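Local coordinates for uncharacterized protein (Eubacterium siraeum, PDB 4OBM) that is of unknown function but belongs to the LytR-CpsA-Psr family and may take part in cell-envelope assembly or its regulation, at residues 25-30 with 81-86; 42-47 with 53-58. All coordinates share one frame; numbering follows the deposited sequence.

Interaction 1: residues 25-30 with 81-86; sequences SVLMTL and EVAKLL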
ATOM      1  N   SER A  25      -9.325   4.091  -2.324  1.00 29.75           N
ATOM      2  CA  SER A  25      -8.028   3.592  -2.752  1.00 27.84           C
ATOM      3  C   SER A  25      -7.027   4.730  -2.789  1.00 30.07           C
ATOM      4  O   SER A  25      -7.398   5.877  -3.055  1.00 27.61           O
ATOM      5  CB  SER A  25      -8.108   2.899  -4.102  1.00 31.13           C
ATOM      6  OG  SER A  25      -8.615   1.582  -3.968  1.00 38.28           O
ATOM      7  N   VAL A  26      -5.767   4.409  -2.447  1.00 27.60           N
ATOM      8  CA  VAL A  26      -4.613   5.313  -2.418  1.00 26.42           C
ATOM      9  C   VAL A  26      -3.441   4.596  -3.050  1.00 31.45           C
ATOM     10  O   VAL A  26      -3.107   3.469  -2.653  1.00 33.37           O
ATOM     11  CB  VAL A  26      -4.236   5.819  -0.988  1.00 29.78           C
ATOM     12  CG1 VAL A  26      -2.989   6.724  -1.013  1.00 28.80           C
ATOM     13  CG2 VAL A  26      -5.408   6.525  -0.299  1.00 30.05           C
ATOM     14  N   LEU A  27      -2.804   5.244  -4.023  1.00 25.68           N
ATOM     15  CA  LEU A  27      -1.593   4.721  -4.614  1.00 23.99           C
ATOM     16  C   LEU A  27      -0.432   5.205  -3.777  1.00 24.82           C
ATOM     17  O   LEU A  27      -0.268   6.401  -3.600  1.00 23.13           O
ATOM     18  CB  LEU A  27      -1.425   5.138  -6.085  1.00 24.23           C
ATOM     19  CG  LEU A  27      -0.063   4.810  -6.714  1.00 27.62           C
ATOM     20  CD1 LEU A  27       0.125   3.314  -6.873  1.00 26.37           C
ATOM     21  CD2 LEU A  27       0.099   5.527  -8.038  1.00 30.99           C
HETATM   22  N   MSE A  28       0.374   4.274  -3.251  1.00 20.04           N
HETATM   23  CA  MSE A  28       1.530   4.639  -2.449  1.00 17.76           C
HETATM   24  C   MSE A  28       2.767   4.242  -3.177  1.00 25.34           C
HETATM   25  O   MSE A  28       2.818   3.160  -3.772  1.00 25.68           O
HETATM   26  CB  MSE A  28       1.447   4.014  -1.072  1.00 18.10           C
HETATM   27  CG  MSE A  28       0.325   4.638  -0.246  1.00 22.71           C
HETATM   28 SE   MSE A  28       0.104   3.863   1.467  0.75 26.93          SE
HETATM   29  CE  MSE A  28       0.326   1.913   1.121  1.00 24.05           C
ATOM     30  N   THR A  29       3.742   5.169  -3.220  1.00 23.08           N
ATOM     31  CA  THR A  29       4.989   4.966  -3.952  1.00 22.71           C
ATOM     32  C   THR A  29       6.168   5.390  -3.075  1.00 25.53           C
ATOM     33  O   THR A  29       6.000   6.183  -2.152  1.00 24.69           O
ATOM     34  CB  THR A  29       4.976   5.717  -5.317  1.00 25.75           C
ATOM     35  OG1 THR A  29       5.240   7.106  -5.126  1.00 20.79           O
ATOM     36  CG2 THR A  29       3.677   5.529  -6.104  1.00 24.50           C
ATOM     37  N   LEU A  30       7.350   4.866  -3.370  1.00 20.47           N
ATOM     38  CA  LEU A  30       8.532   5.182  -2.601  1.00 20.38           C
ATOM     39  C   LEU A  30       9.701   5.475  -3.520  1.00 24.41           C
ATOM     40  O   LEU A  30       9.982   4.707  -4.438  1.00 22.69           O
ATOM     41  CB  LEU A  30       8.870   4.021  -1.635  1.00 20.42           C
ATOM     42  CG  LEU A  30      10.221   4.087  -0.903  1.00 24.18           C
ATOM     43  CD1 LEU A  30      10.269   5.256   0.103  1.00 24.68           C
ATOM     44  CD2 LEU A  30      10.550   2.777  -0.256  1.00 20.14           C
ATOM     45  N   GLU A  81      -1.249   9.537 -13.326  1.00 29.81           N
ATOM     46  CA  GLU A  81      -1.372   8.714 -14.525  1.00 29.60           C
ATOM     47  C   GLU A  81      -1.299   7.219 -14.161  1.00 31.46           C
ATOM     48  O   GLU A  81      -2.122   6.432 -14.634  1.00 31.40           O
ATOM     49  CB  GLU A  81      -0.303   9.091 -15.569  1.00 31.02           C
ATOM     50  CG  GLU A  81      -0.557   8.530 -16.963  1.00 38.81           C
ATOM     51  CD  GLU A  81      -1.906   8.851 -17.582  1.00 56.01           C
ATOM     52  OE1 GLU A  81      -2.433   9.962 -17.341  1.00 51.01           O
ATOM     53  OE2 GLU A  81      -2.435   7.983 -18.312  1.00 44.63           O
ATOM     54  N   VAL A  82      -0.341   6.837 -13.309  1.00 26.95           N
ATOM     55  CA  VAL A  82      -0.210   5.454 -12.838  1.00 26.64           C
ATOM     56  C   VAL A  82      -1.551   4.999 -12.223  1.00 31.77           C
ATOM     57  O   VAL A  82      -2.053   3.932 -12.601  1.00 32.69           O
ATOM     58  CB  VAL A  82       0.963   5.288 -11.842  1.00 29.44           C
ATOM     59  CG1 VAL A  82       1.024   3.854 -11.296  1.00 29.14           C
ATOM     60  CG2 VAL A  82       2.290   5.681 -12.483  1.00 28.98           C
ATOM     61  N   ALA A  83      -2.137   5.836 -11.303  1.00 27.11           N
ATOM     62  CA  ALA A  83      -3.398   5.579 -10.604  1.00 27.35           C
ATOM     63  C   ALA A  83      -4.583   5.471 -11.571  1.00 33.61           C
ATOM     64  O   ALA A  83      -5.497   4.685 -11.313  1.00 33.65           O
ATOM     65  CB  ALA A  83      -3.660   6.668  -9.585  1.00 27.82           C
ATOM     66  N   LYS A  84      -4.559   6.249 -12.687  1.00 31.64           N
ATOM     67  CA  LYS A  84      -5.588   6.249 -13.753  1.00 32.01           C
ATOM     68  C   LYS A  84      -5.552   4.922 -14.516  1.00 35.35           C
ATOM     69  O   LYS A  84      -6.595   4.288 -14.706  1.00 34.17           O
ATOM     70  CB  LYS A  84      -5.358   7.435 -14.706  1.00 34.36           C
ATOM     71  CG  LYS A  84      -6.348   7.571 -15.847  1.00 47.40           C
ATOM     72  CD  LYS A  84      -5.971   8.759 -16.721  1.00 58.88           C
ATOM     73  CE  LYS A  84      -6.739   8.810 -18.017  1.00 68.89           C
ATOM     74  NZ  LYS A  84      -6.213   9.880 -18.907  1.00 75.53           N
ATOM     75  N   LEU A  85      -4.350   4.487 -14.912  1.00 32.99           N
ATOM     76  CA  LEU A  85      -4.165   3.223 -15.646  1.00 34.57           C
ATOM     77  C   LEU A  85      -4.527   2.020 -14.764  1.00 35.48           C
ATOM     78  O   LEU A  85      -5.200   1.098 -15.232  1.00 35.26           O
ATOM     79  CB  LEU A  85      -2.737   3.101 -16.204  1.00 35.01           C
ATOM     80  CG  LEU A  85      -2.341   4.143 -17.267  1.00 41.35           C
ATOM     81  CD1 LEU A  85      -0.853   4.158 -17.488  1.00 41.49           C
ATOM     82  CD2 LEU A  85      -3.086   3.926 -18.594  1.00 45.82           C
ATOM     83  N   LEU A  86      -4.177   2.091 -13.473  1.00 30.26           N
ATOM     84  CA  LEU A  86      -4.515   1.063 -12.490  1.00 29.09           C
ATOM     85  C   LEU A  86      -6.020   1.041 -12.237  1.00 31.61           C
ATOM     86  O   LEU A  86      -6.575  -0.040 -12.065  1.00 30.50           O
ATOM     87  CB  LEU A  86      -3.750   1.263 -11.171  1.00 27.58           C
ATOM     88  CG  LEU A  86      -2.264   0.885 -11.179  1.00 31.20           C
ATOM     89  CD1 LEU A  86      -1.651   1.121  -9.823  1.00 30.58           C
ATOM     90  CD2 LEU A  86      -2.045  -0.555 -11.615  1.00 30.75           C
TER
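V82 O accepts the helical hydrogen bond from L86 N at 2.9 Å, and that turn sets V82 and L86 on the same flank of the helix, where both meet L27 of strand 25-30. No hydrogen bond crosses between the two segments; what joins them is the end of one leucine laid against three apolar residues.

L27 holds CG anti to its own N (chi1 171°), and its second torsion turns CD2 outward as the far end of the chain, with CD1 as the branch beside it. CD2 lies 3.8 Å from V82 CG1, with V82 CB just behind, and it also meets A83, whose CB is 4.2 Å from L27 CD2. The other branch, L27 CD1, reaches L86 CD1 at 4.1 Å. L27 runs at about a right angle to both V82 and L86, so the leucine enters from the strand with its two methyls spread over one helical turn. The small side chain of A83 is consistent with the close approach here, L27 CA to A83 CA 6.3 Å.

The footprint is modest, 134 Å² in all, yet every touching residue is buried. V82 also packs on I70 and C74 of its own helix, and A83 on I94 of the next strand. T29, two residues on from L27, hydrogen-bonds through OG1 to E79 OE2, a polar tie just before the helical segment.

The helix direction makes 131° with the strand, and the axes pass 9.3 Å apart. Helix 70-90 links strands 52-58 and 94-100, which run parallel in the sheet with two strands between them, and its seat on L27 is typical of the helix of a beta-alpha-beta crossover covering one face of an alpha/beta sheet.

Interaction 2: residues 42-47 with 53-58; sequences MTITYI and FVLMPY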
HETATM    1  N   MSE A  42       2.495   0.506  -4.668  1.00 24.25           N
HETATM    2  CA  MSE A  42       1.524  -0.288  -3.921  1.00 22.62           C
HETATM    3  C   MSE A  42       0.243   0.489  -3.760  1.00 27.04           C
HETATM    4  O   MSE A  42       0.283   1.653  -3.383  1.00 26.72           O
HETATM    5  CB  MSE A  42       2.093  -0.680  -2.532  1.00 23.47           C
HETATM    6  CG  MSE A  42       1.150  -1.573  -1.689  1.00 28.45           C
HETATM    7 SE   MSE A  42       1.859  -2.024   0.059  0.75 32.86          SE
HETATM    8  CE  MSE A  42       3.089  -3.303  -0.511  1.00 28.97           C
ATOM      9  N   THR A  43      -0.890  -0.142  -4.079  1.00 23.61           N
ATOM     10  CA  THR A  43      -2.202   0.449  -3.824  1.00 22.68           C
ATOM     11  C   THR A  43      -2.702  -0.093  -2.476  1.00 25.30           C
ATOM     12  O   THR A  43      -2.282  -1.169  -2.043  1.00 23.17           O
ATOM     13  CB  THR A  43      -3.207   0.199  -4.951  1.00 26.85           C
ATOM     14  OG1 THR A  43      -3.339  -1.198  -5.148  1.00 28.87           O
ATOM     15  CG2 THR A  43      -2.841   0.921  -6.273  1.00 23.29           C
ATOM     16  N   ILE A  44      -3.526   0.695  -1.785  1.00 23.17           N
ATOM     17  CA  ILE A  44      -4.164   0.323  -0.532  1.00 21.99           C
ATOM     18  C   ILE A  44      -5.622   0.644  -0.728  1.00 25.95           C
ATOM     19  O   ILE A  44      -5.965   1.797  -0.992  1.00 26.87           O
ATOM     20  CB  ILE A  44      -3.530   0.918   0.758  1.00 24.29           C
ATOM     21  CG1 ILE A  44      -4.218   0.363   2.029  1.00 24.19           C
ATOM     22  CG2 ILE A  44      -3.398   2.457   0.742  1.00 26.43           C
ATOM     23  CD1 ILE A  44      -3.497   0.619   3.332  1.00 30.17           C
ATOM     24  N   THR A  45      -6.462  -0.392  -0.702  1.00 22.85           N
ATOM     25  CA  THR A  45      -7.905  -0.281  -0.899  1.00 23.15           C
ATOM     26  C   THR A  45      -8.633  -0.665   0.375  1.00 28.99           C
ATOM     27  O   THR A  45      -8.553  -1.817   0.822  1.00 28.37           O
ATOM     28  CB  THR A  45      -8.375  -1.159  -2.076  1.00 26.57           C
ATOM     29  OG1 THR A  45      -7.674  -0.781  -3.256  1.00 24.98           O
ATOM     30  CG2 THR A  45      -9.895  -1.065  -2.328  1.00 21.47           C
ATOM     31  N   TYR A  46      -9.366   0.302   0.942  1.00 27.17           N
ATOM     32  CA  TYR A  46     -10.195   0.082   2.118  1.00 27.91           C
ATOM     33  C   TYR A  46     -11.578  -0.386   1.679  1.00 32.22           C
ATOM     34  O   TYR A  46     -12.265   0.320   0.927  1.00 32.32           O
ATOM     35  CB  TYR A  46     -10.293   1.368   2.958  1.00 29.60           C
ATOM     36  CG  TYR A  46     -11.293   1.306   4.097  1.00 32.01           C
ATOM     37  CD1 TYR A  46     -11.179   0.352   5.106  1.00 33.16           C
ATOM     38  CD2 TYR A  46     -12.357   2.204   4.166  1.00 33.01           C
ATOM     39  CE1 TYR A  46     -12.093   0.295   6.155  1.00 32.61           C
ATOM     40  CE2 TYR A  46     -13.271   2.162   5.218  1.00 33.68           C
ATOM     41  CZ  TYR A  46     -13.123   1.217   6.219  1.00 37.97           C
ATOM     42  OH  TYR A  46     -14.033   1.164   7.244  1.00 38.41           O
ATOM     43  N   ILE A  47     -11.965  -1.593   2.108  1.00 29.65           N
ATOM     44  CA  ILE A  47     -13.303  -2.141   1.835  1.00 29.74           C
ATOM     45  C   ILE A  47     -14.054  -2.092   3.170  1.00 33.99           C
ATOM     46  O   ILE A  47     -13.836  -2.950   4.023  1.00 31.96           O
ATOM     47  CB  ILE A  47     -13.307  -3.552   1.187  1.00 32.31           C
ATOM     48  CG1 ILE A  47     -12.181  -3.742   0.133  1.00 32.72           C
ATOM     49  CG2 ILE A  47     -14.721  -3.932   0.675  1.00 31.77           C
ATOM     50  CD1 ILE A  47     -12.448  -3.298  -1.304  1.00 44.83           C
ATOM     51  N   PHE A  53      -8.261  -3.681   4.650  1.00 28.16           N
ATOM     52  CA  PHE A  53      -7.396  -2.882   3.801  1.00 26.40           C
ATOM     53  C   PHE A  53      -6.674  -3.870   2.883  1.00 29.94           C
ATOM     54  O   PHE A  53      -6.025  -4.779   3.388  1.00 30.47           O
ATOM     55  CB  PHE A  53      -6.428  -2.046   4.662  1.00 26.46           C
ATOM     56  CG  PHE A  53      -7.106  -0.976   5.482  1.00 27.16           C
ATOM     57  CD1 PHE A  53      -7.311   0.304   4.958  1.00 29.45           C
ATOM     58  CD2 PHE A  53      -7.524  -1.231   6.787  1.00 28.09           C
ATOM     59  CE1 PHE A  53      -7.917   1.307   5.730  1.00 30.13           C
ATOM     60  CE2 PHE A  53      -8.148  -0.230   7.549  1.00 30.69           C
ATOM     61  CZ  PHE A  53      -8.331   1.035   7.019  1.00 28.19           C
ATOM     62  N   VAL A  54      -6.869  -3.765   1.556  1.00 25.86           N
ATOM     63  CA  VAL A  54      -6.266  -4.683   0.572  1.00 25.04           C
ATOM     64  C   VAL A  54      -5.053  -4.004  -0.057  1.00 29.45           C
ATOM     65  O   VAL A  54      -5.176  -2.918  -0.636  1.00 29.59           O
ATOM     66  CB  VAL A  54      -7.283  -5.155  -0.504  1.00 28.97           C
ATOM     67  CG1 VAL A  54      -6.654  -6.170  -1.465  1.00 28.48           C
ATOM     68  CG2 VAL A  54      -8.537  -5.738   0.142  1.00 29.60           C
ATOM     69  N   LEU A  55      -3.892  -4.636   0.045  1.00 25.28           N
ATOM     70  CA  LEU A  55      -2.682  -4.081  -0.562  1.00 24.71           C
ATOM     71  C   LEU A  55      -2.381  -4.797  -1.857  1.00 25.62           C
ATOM     72  O   LEU A  55      -2.548  -6.004  -1.925  1.00 27.61           O
ATOM     73  CB  LEU A  55      -1.461  -4.170   0.374  1.00 24.92           C
ATOM     74  CG  LEU A  55      -1.593  -3.580   1.784  1.00 29.51           C
ATOM     75  CD1 LEU A  55      -0.652  -4.282   2.747  1.00 28.64           C
ATOM     76  CD2 LEU A  55      -1.311  -2.087   1.778  1.00 31.56           C
HETATM   77  N   MSE A  56      -1.951  -4.059  -2.885  1.00 18.71           N
HETATM   78  CA  MSE A  56      -1.558  -4.616  -4.184  1.00 16.17           C
HETATM   79  C   MSE A  56      -0.257  -4.013  -4.622  1.00 21.90           C
HETATM   80  O   MSE A  56      -0.274  -2.888  -5.113  1.00 22.00           O
HETATM   81  CB  MSE A  56      -2.621  -4.409  -5.280  1.00 16.48           C
HETATM   82  CG  MSE A  56      -3.649  -5.473  -5.235  1.00 22.97           C
HETATM   83 SE   MSE A  56      -4.953  -5.308  -6.602  0.75 27.39          SE
HETATM   84  CE  MSE A  56      -3.980  -5.723  -8.101  1.00 25.01           C
ATOM     85  N   PRO A  57       0.866  -4.742  -4.496  1.00 20.81           N
ATOM     86  CA  PRO A  57       2.140  -4.182  -4.939  1.00 21.24           C
ATOM     87  C   PRO A  57       2.388  -4.497  -6.422  1.00 27.03           C
ATOM     88  O   PRO A  57       1.801  -5.416  -6.985  1.00 28.58           O
ATOM     89  CB  PRO A  57       3.154  -4.873  -4.016  1.00 22.55           C
ATOM     90  CG  PRO A  57       2.546  -6.219  -3.765  1.00 26.99           C
ATOM     91  CD  PRO A  57       1.046  -6.115  -3.960  1.00 22.95           C
ATOM     92  N   TYR A  58       3.239  -3.708  -7.050  1.00 22.81           N
ATOM     93  CA  TYR A  58       3.587  -3.815  -8.467  1.00 22.62           C
ATOM     94  C   TYR A  58       5.064  -3.585  -8.626  1.00 25.95           C
ATOM     95  O   TYR A  58       5.587  -2.674  -7.986  1.00 25.77           O
ATOM     96  CB  TYR A  58       2.824  -2.744  -9.286  1.00 22.87           C
ATOM     97  CG  TYR A  58       1.327  -2.932  -9.311  1.00 23.37           C
ATOM     98  CD1 TYR A  58       0.518  -2.365  -8.333  1.00 23.69           C
ATOM     99  CD2 TYR A  58       0.709  -3.608 -10.359  1.00 25.06           C
ATOM    100  CE1 TYR A  58      -0.860  -2.568  -8.330  1.00 21.52           C
ATOM    101  CE2 TYR A  58      -0.674  -3.771 -10.395  1.00 26.11           C
ATOM    102  CZ  TYR A  58      -1.452  -3.264  -9.367  1.00 27.11           C
ATOM    103  OH  TYR A  58      -2.817  -3.357  -9.441  1.00 26.29           O
TER
HETATM  104  O   HOH W   1      -4.348  -2.093  -7.653  1.00 19.34           O
HETATM  105  O   HOH W   2      -5.354  -2.165  -3.267  1.00 22.04           O
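M42, a selenomethionine, meets the neighbouring strand with its end: SE sits 3.6 Å from L55 CD2, and the bend at its last torsion carries CE to P57 CB. T43 pairs with M56 through two backbone bonds, T43 N to M56 O and M56 N to T43 O, both 3.0 Å. Its OG1 binds two waters; one also joins Y58 OH, and the other donates to V54 O and joins T45 OG1, which also hydrogen-bonds to S25 OG. I44 lies side by side with L55, CD1 against L55 CD2 at 3.8 Å. T45 forms the second hydrogen-bonded pair: V54 N to T45 O at 2.7 Å, and T45 N to V54 O. At Y46 the rings take over: with CG anti to N (chi1 172°), Y46 places CD1 over one face of F53, 3.5 Å from F53 CE1, in an offset stack with planes at 29°. With F53 cut back to an alanine, the Y46 ring would probably lose its stacking partner, and a gap would open next to I44 CD1. I47 adds only CG1 against V54 CG2. The alternating hydrogen-bonded and non-hydrogen-bonded pairs are those of an antiparallel beta hairpin, here inside a mixed sheet.

Along the chain, interaction 2 is nested inside interaction 1: strand 24-30 comes first, then the hairpin of 40-47 and 52-58, then helix 70-90. The two centres lie 10 Å apart, and all three strands are consecutive in one mixed sheet. M28 N and M42 O, 2.6 Å apart, probably form a hydrogen bond between the first two strands, as do S25 OG and T45 OG1. L86 ties the two together: its CD1 packs on T43 CG2 at 3.7 Å and its CD2 on the Y58 ring. Helices 70-90 and 246-256 cover the face of T43 and T45, helices 164-181 and 213-220 the face of M42, I44 and Y46, a three-layer alpha/beta/alpha sandwich.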